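Local coordinates for protein acetamidase (Bacillus halodurans, PDB 2II1) that probably hydrolyses the carbon-nitrogen bonds of linear amides other than peptides, and binds calcium ions, at residues A[11-16]-A[140-146]; A[86-92]-A[107-113]. One frame throughout, in Å; residues are numbered along the deposited sequence.

Interaction 1 of 2, residues A[11-16]-A[140-146]; sequences IFFMDK and PGEPINN
The side-chain amide of Asn-145 stands over one face of the Phe-13 ring, near its rim: ND2 is 3.2 Å from CZ of Phe-13, with the amide and ring planes 85° apart. Phe-13 swings its CG beside its backbone N (chi1 -70°), bringing ring atoms CD2 and CE2 against CA and CB of Asn-145. Asn-145 OD1 accepts from Gly-147 N. The Asp-15 carboxylate runs alongside the Pro-143 ring, OD2 3.4 Å from CG of Pro-143. Within 11-16, Lys-16 NZ forms a salt bridge with OD1 of Asp-15 (3.1 Å), while Glu-17 N grips the same oxygen. Lys-16 lays CE 3.2 Å from Gly-141 O, and one water links Lys-16 N to Gly-141 O. Three backbone bonds zip the two segments: Met-14 N to Ile-144 O (2.9 Å), Ile-144 N to Met-14 O (3.0 Å) and, flanking the strands, Asn-146 N to Phe-12 O. The Asn-146 side chain crosses that of selenomethionine Met-14 at about a right angle, OD1 3.5 Å from CG of Met-14, and ND2 bonds to Asn-58 O. A minimal two-stranded antiparallel ladder results; the Asn-146 side chain, just beyond its end, lies about 8 Å from a bound calcium ion.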
ATOM      1  N   ILE A  11       6.456 -29.099  -7.966  1.00 17.11           N
ATOM      2  CA  ILE A  11       5.173 -29.057  -8.661  1.00 14.36           C
ATOM      3  C   ILE A  11       4.958 -27.661  -9.283  1.00 13.16           C
ATOM      4  O   ILE A  11       5.488 -26.681  -8.800  1.00 11.99           O
ATOM      5  CB  ILE A  11       4.000 -29.449  -7.704  1.00 15.48           C
ATOM      6  CG1 ILE A  11       3.981 -28.570  -6.445  1.00 19.29           C
ATOM      7  CG2 ILE A  11       4.120 -30.941  -7.322  1.00 12.34           C
ATOM      8  CD1 ILE A  11       2.710 -28.643  -5.605  1.00 13.00           C
ATOM      9  N   PHE A  12       4.181 -27.585 -10.358  1.00 11.83           N
ATOM     10  CA  PHE A  12       3.910 -26.318 -11.041  1.00  9.88           C
ATOM     11  C   PHE A  12       2.475 -25.868 -10.883  1.00 10.21           C
ATOM     12  O   PHE A  12       2.134 -24.724 -11.266  1.00  7.04           O
ATOM     13  CB  PHE A  12       4.313 -26.436 -12.507  1.00 12.54           C
ATOM     14  CG  PHE A  12       5.783 -26.618 -12.673  1.00 12.91           C
ATOM     15  CD1 PHE A  12       6.630 -25.550 -12.495  1.00 11.74           C
ATOM     16  CD2 PHE A  12       6.334 -27.883 -12.925  1.00 21.08           C
ATOM     17  CE1 PHE A  12       8.001 -25.711 -12.584  1.00 14.60           C
ATOM     18  CE2 PHE A  12       7.719 -28.049 -13.019  1.00 20.41           C
ATOM     19  CZ  PHE A  12       8.546 -26.965 -12.843  1.00 19.39           C
ATOM     20  N   PHE A  13       1.663 -26.735 -10.275  1.00 10.29           N
ATOM     21  CA  PHE A  13       0.256 -26.459 -10.018  1.00 13.04           C
ATOM     22  C   PHE A  13      -0.080 -26.881  -8.608  1.00 15.64           C
ATOM     23  O   PHE A  13       0.383 -27.935  -8.131  1.00 14.80           O
ATOM     24  CB  PHE A  13      -0.656 -27.256 -10.943  1.00 12.54           C
ATOM     25  CG  PHE A  13      -0.626 -26.813 -12.374  1.00 17.08           C
ATOM     26  CD1 PHE A  13       0.423 -27.165 -13.205  1.00 21.84           C
ATOM     27  CD2 PHE A  13      -1.657 -26.051 -12.901  1.00 13.89           C
ATOM     28  CE1 PHE A  13       0.444 -26.752 -14.522  1.00 15.36           C
ATOM     29  CE2 PHE A  13      -1.625 -25.634 -14.213  1.00 16.86           C
ATOM     30  CZ  PHE A  13      -0.578 -25.986 -15.018  1.00 15.74           C
HETATM   31  N   MSE A  14      -0.922 -26.072  -7.969  1.00 15.16           N
HETATM   32  CA  MSE A  14      -1.496 -26.388  -6.666  1.00 15.83           C
HETATM   33  C   MSE A  14      -2.701 -27.262  -6.973  1.00 16.33           C
HETATM   34  O   MSE A  14      -3.696 -26.788  -7.523  1.00 13.04           O
HETATM   35  CB  MSE A  14      -1.891 -25.092  -5.934  1.00 16.73           C
HETATM   36  CG  MSE A  14      -0.717 -24.154  -5.655  1.00 16.83           C
HETATM   37 SE   MSE A  14       0.213 -24.504  -3.944  1.00 32.29          SE
HETATM   38  CE  MSE A  14       2.044 -23.689  -4.383  1.00  9.98           C
ATOM     39  N   ASP A  15      -2.577 -28.552  -6.658  1.00 15.88           N
ATOM     40  CA  ASP A  15      -3.456 -29.597  -7.175  1.00 15.20           C
ATOM     41  C   ASP A  15      -3.625 -30.674  -6.084  1.00 15.03           C
ATOM     42  O   ASP A  15      -2.641 -31.224  -5.549  1.00 14.19           O
ATOM     43  CB  ASP A  15      -2.810 -30.204  -8.439  1.00 16.38           C
ATOM     44  CG  ASP A  15      -3.734 -31.166  -9.230  1.00 21.36           C
ATOM     45  OD1 ASP A  15      -4.816 -31.583  -8.759  1.00 14.87           O
ATOM     46  OD2 ASP A  15      -3.331 -31.526 -10.357  1.00 13.51           O
ATOM     47  N   LYS A  16      -4.880 -30.931  -5.742  1.00 14.69           N
ATOM     48  CA  LYS A  16      -5.276 -31.945  -4.776  1.00 13.37           C
ATOM     49  C   LYS A  16      -4.835 -33.343  -5.206  1.00 13.40           C
ATOM     50  O   LYS A  16      -4.832 -34.246  -4.391  1.00 12.84           O
ATOM     51  CB  LYS A  16      -6.791 -31.935  -4.623  1.00 13.14           C
ATOM     52  CG  LYS A  16      -7.499 -32.558  -5.837  1.00 18.36           C
ATOM     53  CD  LYS A  16      -8.805 -31.899  -6.245  1.00 22.18           C
ATOM     54  CE  LYS A  16      -9.068 -32.090  -7.774  1.00 24.79           C
ATOM     55  NZ  LYS A  16      -7.893 -31.670  -8.693  1.00 17.13           N
ATOM     56  N   PRO A 140      -9.764 -27.051  -3.359  1.00 17.30           N
ATOM     57  CA  PRO A 140     -10.637 -28.222  -3.380  1.00 18.89           C
ATOM     58  C   PRO A 140     -11.079 -28.605  -4.789  1.00 18.97           C
ATOM     59  O   PRO A 140     -11.372 -29.784  -5.048  1.00 18.60           O
ATOM     60  CB  PRO A 140     -11.843 -27.798  -2.515  1.00 17.35           C
ATOM     61  CG  PRO A 140     -11.857 -26.340  -2.541  1.00 17.21           C
ATOM     62  CD  PRO A 140     -10.447 -25.865  -2.813  1.00 19.32           C
ATOM     63  N   GLY A 141     -11.114 -27.626  -5.692  1.00 19.58           N
ATOM     64  CA  GLY A 141     -11.649 -27.843  -7.038  1.00 19.80           C
ATOM     65  C   GLY A 141     -10.575 -28.165  -8.052  1.00 20.22           C
ATOM     66  O   GLY A 141      -9.710 -28.994  -7.790  1.00 21.72           O
ATOM     67  N   GLU A 142     -10.634 -27.499  -9.208  1.00 20.13           N
ATOM     68  CA  GLU A 142      -9.622 -27.650 -10.262  1.00 20.39           C
ATOM     69  C   GLU A 142      -8.256 -27.088  -9.813  1.00 20.14           C
ATOM     70  O   GLU A 142      -8.195 -26.154  -9.020  1.00 19.53           O
ATOM     71  CB  GLU A 142     -10.058 -26.955 -11.567  1.00 22.53           C
ATOM     72  CG  GLU A 142     -11.405 -27.428 -12.169  1.00 24.88           C
ATOM     73  CD  GLU A 142     -11.386 -28.861 -12.726  1.00 33.36           C
ATOM     74  OE1 GLU A 142     -10.319 -29.509 -12.719  1.00 40.51           O
ATOM     75  OE2 GLU A 142     -12.454 -29.341 -13.190  1.00 37.18           O
ATOM     76  N   PRO A 143      -7.157 -27.643 -10.352  1.00 19.09           N
ATOM     77  CA  PRO A 143      -5.805 -27.190 -10.017  1.00 18.73           C
ATOM     78  C   PRO A 143      -5.583 -25.757 -10.436  1.00 16.77           C
ATOM     79  O   PRO A 143      -6.127 -25.312 -11.456  1.00 14.07           O
ATOM     80  CB  PRO A 143      -4.904 -28.081 -10.875  1.00 19.95           C
ATOM     81  CG  PRO A 143      -5.736 -29.228 -11.266  1.00 22.25           C
ATOM     82  CD  PRO A 143      -7.137 -28.719 -11.356  1.00 19.82           C
ATOM     83  N   ILE A 144      -4.773 -25.044  -9.677  1.00 14.63           N
ATOM     84  CA  ILE A 144      -4.505 -23.645  -9.974  1.00 12.49           C
ATOM     85  C   ILE A 144      -3.003 -23.516 -10.180  1.00 14.33           C
ATOM     86  O   ILE A 144      -2.204 -23.769  -9.260  1.00  9.49           O
ATOM     87  CB  ILE A 144      -5.032 -22.717  -8.829  1.00 15.03           C
ATOM     88  CG1 ILE A 144      -6.542 -22.944  -8.629  1.00 14.15           C
ATOM     89  CG2 ILE A 144      -4.718 -21.261  -9.122  1.00  9.43           C
ATOM     90  CD1 ILE A 144      -7.249 -22.040  -7.650  1.00 12.62           C
ATOM     91  N   ASN A 145      -2.602 -23.116 -11.381  1.00 15.19           N
ATOM     92  CA  ASN A 145      -1.168 -22.883 -11.627  1.00 15.91           C
ATOM     93  C   ASN A 145      -0.514 -22.041 -10.533  1.00 15.23           C
ATOM     94  O   ASN A 145      -1.122 -21.084 -10.036  1.00 16.02           O
ATOM     95  CB  ASN A 145      -0.949 -22.207 -12.988  1.00 16.28           C
ATOM     96  CG  ASN A 145       0.498 -22.216 -13.416  1.00 17.01           C
ATOM     97  OD1 ASN A 145       1.211 -21.229 -13.251  1.00 19.78           O
ATOM     98  ND2 ASN A 145       0.947 -23.337 -13.962  1.00 29.96           N
ATOM     99  N   ASN A 146       0.731 -22.381 -10.189  1.00 14.68           N
ATOM    100  CA  ASN A 146       1.485 -21.695  -9.114  1.00 16.89           C
ATOM    101  C   ASN A 146       1.599 -20.181  -9.309  1.00 16.11           C
ATOM    102  O   ASN A 146       1.643 -19.446  -8.329  1.00 18.23           O
ATOM    103  CB  ASN A 146       2.920 -22.271  -8.945  1.00 16.11           C
ATOM    104  CG  ASN A 146       2.952 -23.650  -8.259  1.00 17.71           C
ATOM    105  OD1 ASN A 146       1.912 -24.217  -7.919  1.00 14.47           O
ATOM    106  ND2 ASN A 146       4.162 -24.186  -8.043  1.00 18.05           N
TER
HETATM  107  O   HOH W   1      -7.089 -28.970  -6.687  1.00 20.25           O

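Interaction 2 of 2, residues A[86-92]-A[107-113]; sequences KQGVMTA and TTKLFPI
A Met-aromatic contact, made by the selenium of selenomethionine Met-90, reaches Phe-111, its diagonal neighbour on one face of the ladder: SE lies 4.4 Å from the centroid of the Phe-111 ring, obliquely, 46° off its normal. CG of Met-90 lies 3.4 Å from CE1 of Phe-111. With CG beside its backbone N (chi1 -64°), Phe-111 leans its ring along the ladder toward Met-90. Its direct partner Gly-88 has no side chain in the way, and Gly-88 O sits at the ring edge. On the opposite face Gln-87 stretches its extended chain obliquely across Leu-110, whose two methyls meet the amide: CD of Gln-87 is 3.7 Å from CD2 of Leu-110, NE2 of Gln-87 3.8 Å from CD1 of Leu-110. An alanine in place of Leu-110 would remove these methyls and is likely to free the Gln-87 amide to turn. Seven backbone hydrogen bonds, among them Gly-88 N to Phe-111 O at 2.7 Å, run from Lys-86 to Ala-92. Met-263 of the second subunit packs on Met-90, Ala-92 and Lys-109, and the Val-89 backbone bonds to that of Glu-198, a calcium ligand. Polar ends find partners beyond the two strands: Lys-109 NZ at Tyr-120, by hydrogen bond to O and cation-pi contact, Thr-108 OG1 at Gln-47 O. Cohesion between the strands rests on main-chain hydrogen bonds and apolar packing, without a salt bridge.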
ATOM      1  N   LYS A  86      23.932 -17.388  -3.295  1.00 20.21           N
ATOM      2  CA  LYS A  86      24.875 -16.249  -3.397  1.00 21.79           C
ATOM      3  C   LYS A  86      24.638 -15.301  -4.594  1.00 18.11           C
ATOM      4  O   LYS A  86      25.355 -14.335  -4.759  1.00 16.47           O
ATOM      5  CB  LYS A  86      26.342 -16.729  -3.338  1.00 22.90           C
ATOM      6  CG  LYS A  86      26.732 -17.914  -4.246  1.00 27.45           C
ATOM      7  CD  LYS A  86      27.968 -18.650  -3.689  1.00 25.08           C
ATOM      8  CE  LYS A  86      28.035 -20.109  -4.147  1.00 32.50           C
ATOM      9  NZ  LYS A  86      28.809 -20.945  -3.191  1.00 33.28           N
ATOM     10  N   GLN A  87      23.616 -15.554  -5.404  1.00 18.17           N
ATOM     11  CA  GLN A  87      23.328 -14.685  -6.528  1.00 17.69           C
ATOM     12  C   GLN A  87      21.872 -14.750  -6.962  1.00 14.16           C
ATOM     13  O   GLN A  87      21.327 -15.826  -7.212  1.00 16.42           O
ATOM     14  CB  GLN A  87      24.279 -15.003  -7.684  1.00 18.28           C
ATOM     15  CG  GLN A  87      23.848 -14.515  -9.050  1.00 20.88           C
ATOM     16  CD  GLN A  87      24.756 -15.046 -10.151  1.00 23.03           C
ATOM     17  OE1 GLN A  87      24.452 -16.063 -10.782  1.00 31.18           O
ATOM     18  NE2 GLN A  87      25.884 -14.375 -10.366  1.00 14.27           N
ATOM     19  N   GLY A  88      21.253 -13.578  -7.037  1.00 11.73           N
ATOM     20  CA  GLY A  88      19.900 -13.428  -7.535  1.00 13.71           C
ATOM     21  C   GLY A  88      19.842 -12.973  -8.981  1.00 13.70           C
ATOM     22  O   GLY A  88      20.867 -12.732  -9.598  1.00 14.16           O
ATOM     23  N   VAL A  89      18.628 -12.852  -9.511  1.00 15.71           N
ATOM     24  CA  VAL A  89      18.385 -12.540 -10.933  1.00 17.43           C
ATOM     25  C   VAL A  89      17.066 -11.735 -11.089  1.00 17.21           C
ATOM     26  O   VAL A  89      16.044 -11.999 -10.414  1.00 13.06           O
ATOM     27  CB  VAL A  89      18.323 -13.830 -11.837  1.00 19.21           C
ATOM     28  CG1 VAL A  89      18.099 -13.481 -13.302  1.00 15.44           C
ATOM     29  CG2 VAL A  89      19.592 -14.674 -11.712  1.00 24.64           C
HETATM   30  N   MSE A  90      17.127 -10.721 -11.948  1.00 16.04           N
HETATM   31  CA  MSE A  90      15.955  -9.987 -12.371  1.00 15.17           C
HETATM   32  C   MSE A  90      15.907  -9.916 -13.898  1.00 15.77           C
HETATM   33  O   MSE A  90      16.951  -9.876 -14.578  1.00 10.23           O
HETATM   34  CB  MSE A  90      15.947  -8.558 -11.809  1.00 17.66           C
HETATM   35  CG  MSE A  90      15.868  -8.457 -10.292  1.00  6.80           C
HETATM   36 SE   MSE A  90      15.554  -6.609  -9.669  0.75 21.11          SE
HETATM   37  CE  MSE A  90      13.681  -6.600  -9.957  1.00 13.18           C
ATOM     38  N   THR A  91      14.670  -9.887 -14.395  1.00 15.96           N
ATOM     39  CA  THR A  91      14.353  -9.745 -15.793  1.00 17.23           C
ATOM     40  C   THR A  91      13.365  -8.563 -16.028  1.00 18.58           C
ATOM     41  O   THR A  91      12.286  -8.506 -15.421  1.00 16.34           O
ATOM     42  CB  THR A  91      13.736 -11.068 -16.359  1.00 17.83           C
ATOM     43  OG1 THR A  91      12.430 -11.265 -15.814  1.00 21.34           O
ATOM     44  CG2 THR A  91      14.601 -12.263 -16.035  1.00  8.47           C
ATOM     45  N   ALA A  92      13.771  -7.623 -16.889  1.00 18.54           N
ATOM     46  CA  ALA A  92      12.883  -6.587 -17.436  1.00 19.65           C
ATOM     47  C   ALA A  92      12.477  -6.989 -18.858  1.00 19.40           C
ATOM     48  O   ALA A  92      13.352  -7.133 -19.711  1.00 17.30           O
ATOM     49  CB  ALA A  92      13.588  -5.221 -17.453  1.00 18.83           C
ATOM     50  N   THR A 107      16.007  -7.173 -20.748  1.00 15.15           N
ATOM     51  CA  THR A 107      17.203  -6.970 -19.949  1.00 16.12           C
ATOM     52  C   THR A 107      17.218  -8.017 -18.832  1.00 14.19           C
ATOM     53  O   THR A 107      16.192  -8.255 -18.227  1.00 11.17           O
ATOM     54  CB  THR A 107      17.176  -5.576 -19.338  1.00 16.70           C
ATOM     55  OG1 THR A 107      17.172  -4.618 -20.406  1.00 21.83           O
ATOM     56  CG2 THR A 107      18.371  -5.348 -18.413  1.00 18.29           C
ATOM     57  N   THR A 108      18.364  -8.659 -18.619  1.00 15.07           N
ATOM     58  CA  THR A 108      18.572  -9.600 -17.515  1.00 15.76           C
ATOM     59  C   THR A 108      19.739  -9.126 -16.663  1.00 15.40           C
ATOM     60  O   THR A 108      20.779  -8.738 -17.187  1.00 17.37           O
ATOM     61  CB  THR A 108      18.891 -10.998 -18.018  1.00 15.87           C
ATOM     62  OG1 THR A 108      17.794 -11.481 -18.777  1.00 19.14           O
ATOM     63  CG2 THR A 108      19.155 -11.964 -16.842  1.00 13.85           C
ATOM     64  N   LYS A 109      19.583  -9.161 -15.352  1.00 14.37           N
ATOM     65  CA  LYS A 109      20.646  -8.687 -14.501  1.00 13.07           C
ATOM     66  C   LYS A 109      20.823  -9.585 -13.281  1.00 13.54           C
ATOM     67  O   LYS A 109      19.833 -10.035 -12.657  1.00 10.05           O
ATOM     68  CB  LYS A 109      20.368  -7.245 -14.099  1.00 13.65           C
ATOM     69  CG  LYS A 109      21.448  -6.594 -13.266  1.00 18.24           C
ATOM     70  CD  LYS A 109      20.921  -5.312 -12.640  1.00 22.68           C
ATOM     71  CE  LYS A 109      21.876  -4.763 -11.602  1.00 24.53           C
ATOM     72  NZ  LYS A 109      23.266  -4.565 -12.135  1.00 21.46           N
ATOM     73  N   LEU A 110      22.099  -9.813 -12.947  1.00 13.78           N
ATOM     74  CA  LEU A 110      22.506 -10.672 -11.831  1.00 15.96           C
ATOM     75  C   LEU A 110      22.927  -9.846 -10.617  1.00 16.51           C
ATOM     76  O   LEU A 110      23.593  -8.812 -10.747  1.00 16.87           O
ATOM     77  CB  LEU A 110      23.618 -11.665 -12.271  1.00 16.20           C
ATOM     78  CG  LEU A 110      23.139 -12.827 -13.187  1.00 16.48           C
ATOM     79  CD1 LEU A 110      24.273 -13.703 -13.715  1.00 18.44           C
ATOM     80  CD2 LEU A 110      22.158 -13.694 -12.452  1.00 12.17           C
ATOM     81  N   PHE A 111      22.515 -10.307  -9.440  1.00 15.46           N
ATOM     82  CA  PHE A 111      22.741  -9.591  -8.195  1.00 15.55           C
ATOM     83  C   PHE A 111      23.485 -10.513  -7.267  1.00 14.97           C
ATOM     84  O   PHE A 111      22.890 -11.433  -6.701  1.00 11.55           O
ATOM     85  CB  PHE A 111      21.419  -9.171  -7.525  1.00 14.95           C
ATOM     86  CG  PHE A 111      20.631  -8.203  -8.327  1.00 16.30           C
ATOM     87  CD1 PHE A 111      19.914  -8.640  -9.439  1.00  9.29           C
ATOM     88  CD2 PHE A 111      20.623  -6.855  -8.006  1.00 13.46           C
ATOM     89  CE1 PHE A 111      19.191  -7.754 -10.223  1.00 14.60           C
ATOM     90  CE2 PHE A 111      19.899  -5.955  -8.785  1.00 15.11           C
ATOM     91  CZ  PHE A 111      19.181  -6.404  -9.910  1.00 12.27           C
ATOM     92  N   PRO A 112      24.788 -10.285  -7.123  1.00 16.76           N
ATOM     93  CA  PRO A 112      25.526 -10.921  -6.023  1.00 16.11           C
ATOM     94  C   PRO A 112      24.944 -10.586  -4.643  1.00 15.23           C
ATOM     95  O   PRO A 112      24.569  -9.428  -4.370  1.00 15.69           O
ATOM     96  CB  PRO A 112      26.942 -10.354  -6.142  1.00 14.48           C
ATOM     97  CG  PRO A 112      26.976  -9.498  -7.364  1.00 17.73           C
ATOM     98  CD  PRO A 112      25.623  -9.429  -7.984  1.00 16.21           C
ATOM     99  N   ILE A 113      24.868 -11.596  -3.792  1.00 14.02           N
ATOM    100  CA  ILE A 113      24.523 -11.407  -2.395  1.00 13.67           C
ATOM    101  C   ILE A 113      25.831 -11.382  -1.643  1.00 14.17           C
ATOM    102  O   ILE A 113      26.632 -12.294  -1.797  1.00 14.13           O
ATOM    103  CB  ILE A 113      23.669 -12.554  -1.860  1.00 14.89           C
ATOM    104  CG1 ILE A 113      22.416 -12.700  -2.705  1.00 14.16           C
ATOM    105  CG2 ILE A 113      23.309 -12.318  -0.391  1.00 14.81           C
ATOM    106  CD1 ILE A 113      21.834 -11.385  -3.175  1.00 15.38           C
TER

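How the interactions relate
After strand 3-5 the chain lays down 11-16, one half of interaction 1, and then runs through strands 22-25, 28-34, 60-67 and 74-84. At 86-92 it enters interaction 2, whose partner 107-113 returns after only 14 intervening residues. These two strands begin a four-stranded antiparallel sheet that continues through 117-119 and 125-127. Once past 131-136, the chain reaches 140-146 and closes interaction 1 after 123 residues, so the small loop is nested inside the large one. Interaction 1 ties the N-terminal segment to the 140-146 segment beside strands 60-67 and 176-184; interaction 2 reaches the second subunit. Their centres lie 28 Å apart, their nearest atoms about 15 Å, without touching.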